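Local coordinates for protein colicin B (Escherichia coli, PDB 1RH1) that kills E. coli and closely related bacteria by forming channels that depolarise the cytoplasmic membrane and dissipate cellular energy, at residues S372-L382 with D499-I510. Sequence-based numbering, arbitrary orientation.
Sequences SINKLMANPSL and DKFVDELNHKII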
ATOM      1  N   SER A 372      28.641  26.266  -8.820  1.00 13.14           N
ATOM      2  CA  SER A 372      27.582  27.114  -9.324  1.00 10.53           C
ATOM      3  C   SER A 372      27.537  28.422  -8.603  1.00  9.12           C
ATOM      4  O   SER A 372      27.618  29.449  -9.272  1.00 12.01           O
ATOM      5  CB  SER A 372      26.223  26.504  -9.176  1.00  8.15           C
ATOM      6  OG  SER A 372      26.013  25.665 -10.287  1.00  8.06           O
ATOM      7  N   ILE A 373      27.481  28.447  -7.265  1.00  9.85           N
ATOM      8  CA  ILE A 373      27.365  29.753  -6.636  1.00  7.01           C
ATOM      9  C   ILE A 373      28.660  30.538  -6.805  1.00  9.28           C
ATOM     10  O   ILE A 373      28.578  31.756  -6.770  1.00 10.60           O
ATOM     11  CB  ILE A 373      26.975  29.666  -5.107  1.00  2.00           C
ATOM     12  CG1 ILE A 373      28.109  29.277  -4.284  1.00  3.89           C
ATOM     13  CG2 ILE A 373      25.916  28.634  -4.860  1.00  2.00           C
ATOM     14  CD1 ILE A 373      28.430  30.554  -3.505  1.00  9.56           C
ATOM     15  N   ASN A 374      29.827  29.915  -7.034  1.00  8.40           N
ATOM     16  CA  ASN A 374      31.059  30.645  -7.304  1.00  9.72           C
ATOM     17  C   ASN A 374      31.013  31.388  -8.631  1.00 11.28           C
ATOM     18  O   ASN A 374      31.702  32.397  -8.826  1.00 11.83           O
ATOM     19  CB  ASN A 374      32.266  29.746  -7.391  1.00 12.84           C
ATOM     20  CG  ASN A 374      32.804  29.237  -6.073  1.00 18.07           C
ATOM     21  OD1 ASN A 374      33.394  28.158  -6.056  1.00 26.07           O
ATOM     22  ND2 ASN A 374      32.657  29.940  -4.952  1.00 17.43           N
ATOM     23  N   LYS A 375      30.205  30.811  -9.535  1.00 12.59           N
ATOM     24  CA  LYS A 375      29.940  31.340 -10.863  1.00 12.26           C
ATOM     25  C   LYS A 375      29.034  32.565 -10.751  1.00 11.56           C
ATOM     26  O   LYS A 375      29.185  33.541 -11.490  1.00 12.87           O
ATOM     27  CB  LYS A 375      29.278  30.227 -11.676  1.00 12.94           C
ATOM     28  CG  LYS A 375      28.801  30.576 -13.077  1.00 15.84           C
ATOM     29  CD  LYS A 375      27.848  29.525 -13.660  1.00 19.89           C
ATOM     30  CE  LYS A 375      28.393  28.102 -13.808  1.00 17.47           C
ATOM     31  NZ  LYS A 375      27.651  27.360 -14.822  1.00 17.31           N
ATOM     32  N   LEU A 376      28.086  32.521  -9.806  1.00  8.38           N
ATOM     33  CA  LEU A 376      27.138  33.596  -9.619  1.00  8.08           C
ATOM     34  C   LEU A 376      27.810  34.797  -9.008  1.00  2.66           C
ATOM     35  O   LEU A 376      27.723  35.913  -9.511  1.00  7.28           O
ATOM     36  CB  LEU A 376      26.027  33.121  -8.722  1.00  2.10           C
ATOM     37  CG  LEU A 376      25.070  34.157  -8.221  1.00  2.00           C
ATOM     38  CD1 LEU A 376      24.344  34.828  -9.363  1.00  3.15           C
ATOM     39  CD2 LEU A 376      24.118  33.468  -7.289  1.00  5.30           C
ATOM     40  N   MET A 377      28.488  34.517  -7.899  1.00  8.85           N
ATOM     41  CA  MET A 377      29.185  35.513  -7.115  1.00  7.98           C
ATOM     42  C   MET A 377      30.417  36.030  -7.833  1.00 11.65           C
ATOM     43  O   MET A 377      31.091  36.943  -7.352  1.00 14.56           O
ATOM     44  CB  MET A 377      29.561  34.891  -5.789  1.00  7.89           C
ATOM     45  CG  MET A 377      28.824  35.424  -4.571  1.00  5.55           C
ATOM     46  SD  MET A 377      27.021  35.389  -4.604  1.00  3.70           S
ATOM     47  CE  MET A 377      26.878  36.852  -3.625  1.00  7.78           C
ATOM     48  N   ALA A 378      30.720  35.439  -8.993  1.00 12.93           N
ATOM     49  CA  ALA A 378      31.807  35.890  -9.837  1.00 11.78           C
ATOM     50  C   ALA A 378      31.350  37.011 -10.743  1.00 13.57           C
ATOM     51  O   ALA A 378      32.178  37.812 -11.178  1.00 16.89           O
ATOM     52  CB  ALA A 378      32.319  34.775 -10.731  1.00 14.96           C
ATOM     53  N   ASN A 379      30.041  37.063 -11.039  1.00 16.58           N
ATOM     54  CA  ASN A 379      29.438  38.099 -11.865  1.00 17.17           C
ATOM     55  C   ASN A 379      29.738  39.435 -11.186  1.00 17.63           C
ATOM     56  O   ASN A 379      29.284  39.701 -10.070  1.00 19.71           O
ATOM     57  CB  ASN A 379      27.914  37.854 -11.969  1.00 19.81           C
ATOM     58  CG  ASN A 379      27.151  38.675 -13.014  1.00 20.86           C
ATOM     59  OD1 ASN A 379      26.040  38.327 -13.417  1.00 23.35           O
ATOM     60  ND2 ASN A 379      27.674  39.786 -13.520  1.00 21.30           N
ATOM     61  N   PRO A 380      30.569  40.276 -11.798  1.00 15.43           N
ATOM     62  CA  PRO A 380      30.964  41.566 -11.262  1.00 19.31           C
ATOM     63  C   PRO A 380      29.858  42.610 -11.158  1.00 20.41           C
ATOM     64  O   PRO A 380      30.024  43.588 -10.430  1.00 23.64           O
ATOM     65  CB  PRO A 380      32.098  41.982 -12.158  1.00 19.02           C
ATOM     66  CG  PRO A 380      31.673  41.425 -13.485  1.00 19.86           C
ATOM     67  CD  PRO A 380      31.192  40.035 -13.089  1.00 16.72           C
ATOM     68  N   SER A 381      28.734  42.469 -11.874  1.00 20.54           N
ATOM     69  CA  SER A 381      27.617  43.376 -11.683  1.00 19.82           C
ATOM     70  C   SER A 381      26.648  42.868 -10.602  1.00 19.81           C
ATOM     71  O   SER A 381      25.498  43.317 -10.531  1.00 23.32           O
ATOM     72  CB  SER A 381      26.911  43.557 -13.018  1.00 23.70           C
ATOM     73  OG  SER A 381      26.210  42.402 -13.428  1.00 25.79           O
ATOM     74  N   LEU A 382      27.124  41.905  -9.774  1.00 23.12           N
ATOM     75  CA  LEU A 382      26.445  41.360  -8.590  1.00 20.52           C
ATOM     76  C   LEU A 382      27.264  41.746  -7.341  1.00 19.43           C
ATOM     77  O   LEU A 382      28.009  40.935  -6.758  1.00 22.05           O
ATOM     78  CB  LEU A 382      26.330  39.820  -8.653  1.00 11.80           C
ATOM     79  CG  LEU A 382      25.181  39.039  -7.946  1.00  9.08           C
ATOM     80  CD1 LEU A 382      25.737  38.121  -6.886  1.00  7.50           C
ATOM     81  CD2 LEU A 382      24.189  39.996  -7.340  1.00  2.26           C
ATOM     82  N   ASP A 499      22.137  23.686 -12.390  1.00  8.25           N
ATOM     83  CA  ASP A 499      23.006  24.779 -12.785  1.00 10.29           C
ATOM     84  C   ASP A 499      22.255  25.672 -13.762  1.00 11.78           C
ATOM     85  O   ASP A 499      22.653  26.828 -13.924  1.00 13.33           O
ATOM     86  CB  ASP A 499      24.293  24.237 -13.435  1.00 12.23           C
ATOM     87  CG  ASP A 499      25.308  25.301 -13.853  1.00 10.95           C
ATOM     88  OD1 ASP A 499      25.934  25.919 -12.990  1.00  8.72           O
ATOM     89  OD2 ASP A 499      25.467  25.514 -15.056  1.00 14.50           O
ATOM     90  N   LYS A 500      21.179  25.175 -14.410  1.00 11.90           N
ATOM     91  CA  LYS A 500      20.335  25.987 -15.285  1.00 16.02           C
ATOM     92  C   LYS A 500      19.996  27.283 -14.563  1.00 12.24           C
ATOM     93  O   LYS A 500      20.385  28.367 -14.993  1.00 14.41           O
ATOM     94  CB  LYS A 500      18.972  25.354 -15.636  1.00 17.33           C
ATOM     95  CG  LYS A 500      18.900  24.039 -16.409  1.00 24.94           C
ATOM     96  CD  LYS A 500      19.816  23.995 -17.641  1.00 33.46           C
ATOM     97  CE  LYS A 500      19.806  22.607 -18.302  1.00 35.91           C
ATOM     98  NZ  LYS A 500      20.754  22.542 -19.405  1.00 36.13           N
ATOM     99  N   PHE A 501      19.412  27.121 -13.371  1.00 12.27           N
ATOM    100  CA  PHE A 501      18.965  28.205 -12.515  1.00  8.69           C
ATOM    101  C   PHE A 501      20.016  29.262 -12.237  1.00 10.04           C
ATOM    102  O   PHE A 501      19.676  30.442 -12.199  1.00  9.07           O
ATOM    103  CB  PHE A 501      18.467  27.605 -11.210  1.00  4.63           C
ATOM    104  CG  PHE A 501      17.330  26.602 -11.381  1.00  2.00           C
ATOM    105  CD1 PHE A 501      16.432  26.699 -12.450  1.00  2.00           C
ATOM    106  CD2 PHE A 501      17.179  25.583 -10.438  1.00  2.00           C
ATOM    107  CE1 PHE A 501      15.393  25.778 -12.565  1.00  2.00           C
ATOM    108  CE2 PHE A 501      16.132  24.672 -10.568  1.00  2.00           C
ATOM    109  CZ  PHE A 501      15.235  24.764 -11.630  1.00  2.00           C
ATOM    110  N   VAL A 502      21.295  28.896 -12.093  1.00  6.25           N
ATOM    111  CA  VAL A 502      22.299  29.918 -11.853  1.00  8.17           C
ATOM    112  C   VAL A 502      22.838  30.478 -13.167  1.00 12.85           C
ATOM    113  O   VAL A 502      23.459  31.542 -13.175  1.00 16.90           O
ATOM    114  CB  VAL A 502      23.395  29.306 -10.963  1.00  7.39           C
ATOM    115  CG1 VAL A 502      24.525  30.271 -10.626  1.00  3.81           C
ATOM    116  CG2 VAL A 502      22.737  28.983  -9.636  1.00  7.12           C
ATOM    117  N   ASP A 503      22.627  29.819 -14.313  1.00 15.17           N
ATOM    118  CA  ASP A 503      22.931  30.466 -15.577  1.00 16.32           C
ATOM    119  C   ASP A 503      21.840  31.469 -15.939  1.00 17.24           C
ATOM    120  O   ASP A 503      22.214  32.539 -16.408  1.00 18.83           O
ATOM    121  CB  ASP A 503      23.080  29.421 -16.667  1.00 19.92           C
ATOM    122  CG  ASP A 503      24.452  28.739 -16.684  1.00 27.25           C
ATOM    123  OD1 ASP A 503      25.354  29.140 -15.939  1.00 30.01           O
ATOM    124  OD2 ASP A 503      24.632  27.798 -17.467  1.00 32.62           O
ATOM    125  N   GLU A 504      20.525  31.236 -15.694  1.00 19.75           N
ATOM    126  CA  GLU A 504      19.442  32.188 -15.987  1.00 17.20           C
ATOM    127  C   GLU A 504      19.616  33.515 -15.281  1.00 14.99           C
ATOM    128  O   GLU A 504      19.331  34.560 -15.835  1.00 16.50           O
ATOM    129  CB  GLU A 504      18.069  31.676 -15.559  1.00 19.67           C
ATOM    130  CG  GLU A 504      17.176  31.013 -16.612  1.00 28.13           C
ATOM    131  CD  GLU A 504      17.394  29.527 -16.954  1.00 31.95           C
ATOM    132  OE1 GLU A 504      18.237  29.232 -17.816  1.00 32.31           O
ATOM    133  OE2 GLU A 504      16.692  28.676 -16.382  1.00 30.41           O
ATOM    134  N   LEU A 505      20.088  33.461 -14.040  1.00 14.75           N
ATOM    135  CA  LEU A 505      20.358  34.610 -13.201  1.00 13.86           C
ATOM    136  C   LEU A 505      21.428  35.511 -13.797  1.00 17.21           C
ATOM    137  O   LEU A 505      21.149  36.661 -14.132  1.00 18.22           O
ATOM    138  CB  LEU A 505      20.798  34.117 -11.830  1.00 15.05           C
ATOM    139  CG  LEU A 505      19.921  34.229 -10.586  1.00 11.86           C
ATOM    140  CD1 LEU A 505      18.562  34.749 -10.923  1.00  8.89           C
ATOM    141  CD2 LEU A 505      19.808  32.859  -9.954  1.00 10.89           C
ATOM    142  N   ASN A 506      22.659  35.006 -13.942  1.00 17.93           N
ATOM    143  CA  ASN A 506      23.753  35.768 -14.524  1.00 19.30           C
ATOM    144  C   ASN A 506      23.503  36.296 -15.928  1.00 19.58           C
ATOM    145  O   ASN A 506      23.623  37.492 -16.174  1.00 21.40           O
ATOM    146  CB  ASN A 506      25.028  34.923 -14.571  1.00 16.45           C
ATOM    147  CG  ASN A 506      25.865  34.934 -13.306  1.00 20.70           C
ATOM    148  OD1 ASN A 506      25.564  35.607 -12.318  1.00 20.02           O
ATOM    149  ND2 ASN A 506      26.963  34.179 -13.333  1.00 20.26           N
ATOM    150  N   HIS A 507      23.103  35.427 -16.850  1.00 21.45           N
ATOM    151  CA  HIS A 507      23.008  35.795 -18.252  1.00 23.17           C
ATOM    152  C   HIS A 507      21.751  36.563 -18.644  1.00 22.37           C
ATOM    153  O   HIS A 507      21.813  37.414 -19.538  1.00 24.03           O
ATOM    154  CB  HIS A 507      23.166  34.499 -19.120  1.00 30.60           C
ATOM    155  CG  HIS A 507      24.589  33.892 -19.249  1.00 34.79           C
ATOM    156  ND1 HIS A 507      25.789  34.497 -19.263  1.00 37.70           N
ATOM    157  CD2 HIS A 507      24.837  32.540 -19.415  1.00 35.32           C
ATOM    158  CE1 HIS A 507      26.711  33.574 -19.430  1.00 35.62           C
ATOM    159  NE2 HIS A 507      26.137  32.396 -19.522  1.00 38.73           N
ATOM    160  N   LYS A 508      20.610  36.335 -17.997  1.00 20.69           N
ATOM    161  CA  LYS A 508      19.429  37.091 -18.362  1.00 18.09           C
ATOM    162  C   LYS A 508      18.925  38.081 -17.320  1.00 21.59           C
ATOM    163  O   LYS A 508      18.207  39.019 -17.683  1.00 22.98           O
ATOM    164  CB  LYS A 508      18.295  36.159 -18.682  1.00 18.43           C
ATOM    165  CG  LYS A 508      18.567  35.229 -19.845  1.00 23.54           C
ATOM    166  CD  LYS A 508      17.295  34.423 -20.175  1.00 32.55           C
ATOM    167  CE  LYS A 508      16.677  33.632 -18.996  1.00 32.56           C
ATOM    168  NZ  LYS A 508      15.502  32.885 -19.427  1.00 33.58           N
ATOM    169  N   ILE A 509      19.293  37.943 -16.032  1.00 20.11           N
ATOM    170  CA  ILE A 509      18.696  38.762 -14.973  1.00 16.99           C
ATOM    171  C   ILE A 509      19.558  39.862 -14.381  1.00 16.85           C
ATOM    172  O   ILE A 509      19.050  40.966 -14.204  1.00 19.71           O
ATOM    173  CB  ILE A 509      18.186  37.825 -13.815  1.00 14.59           C
ATOM    174  CG1 ILE A 509      17.206  36.778 -14.363  1.00 12.05           C
ATOM    175  CG2 ILE A 509      17.511  38.669 -12.739  1.00 15.40           C
ATOM    176  CD1 ILE A 509      16.330  36.015 -13.358  1.00 12.55           C
ATOM    177  N   ILE A 510      20.819  39.601 -14.043  1.00 14.89           N
ATOM    178  CA  ILE A 510      21.695  40.579 -13.408  1.00 13.44           C
ATOM    179  C   ILE A 510      22.248  41.532 -14.447  1.00 18.92           C
ATOM    180  O   ILE A 510      22.107  42.757 -14.370  1.00 19.58           O
ATOM    181  CB  ILE A 510      22.822  39.814 -12.689  1.00 13.22           C
ATOM    182  CG1 ILE A 510      22.196  38.960 -11.620  1.00  8.68           C
ATOM    183  CG2 ILE A 510      23.837  40.755 -12.041  1.00 10.58           C
ATOM    184  CD1 ILE A 510      23.171  37.878 -11.138  1.00 13.07           C
TER
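K375 and N506 meet across this contact and, with I510, have the largest shares of its buried surface. In the colicin pore-forming domain, an all-helical bundle, the segments 372-376 and 500-510 run nearly parallel (5°), their axes approaching to 9.6 Å. The interface illustrates how a charged cluster can give way to mainly apolar packing, here around L376 and I510 with polar groups at its edge. K375 reaches across D499 at about a right angle, its chain bent at chi3 (-60°), and its NZ takes both syn lone pairs of that carboxylate, 2.9 Å from D499 OD1 and 2.9 Å from D499 OD2. The same ammonium reaches D503 OD1 at 3.1 Å, somewhat above the carboxylate plane, so two acids share one lysine. N506 ND2 donates to K375 O (3.0 Å, 155°) within its own amide plane but from above the carbonyl plane, tying the side chain to the backbone of 372-382. L376 enters as a knob among V502, L505, N506 and I510, its CD1 3.7 Å from I510 CD1. I510 CD1 also meets L382 CG, while L382 leans on helix 479-495. I510 CG2, anti to the backbone N, lies 3.2 Å from S381 OG. D499 OD1, finally, has a second donor: S372 OG, 2.7 Å away, uses the anti lone pair left over by the lysine.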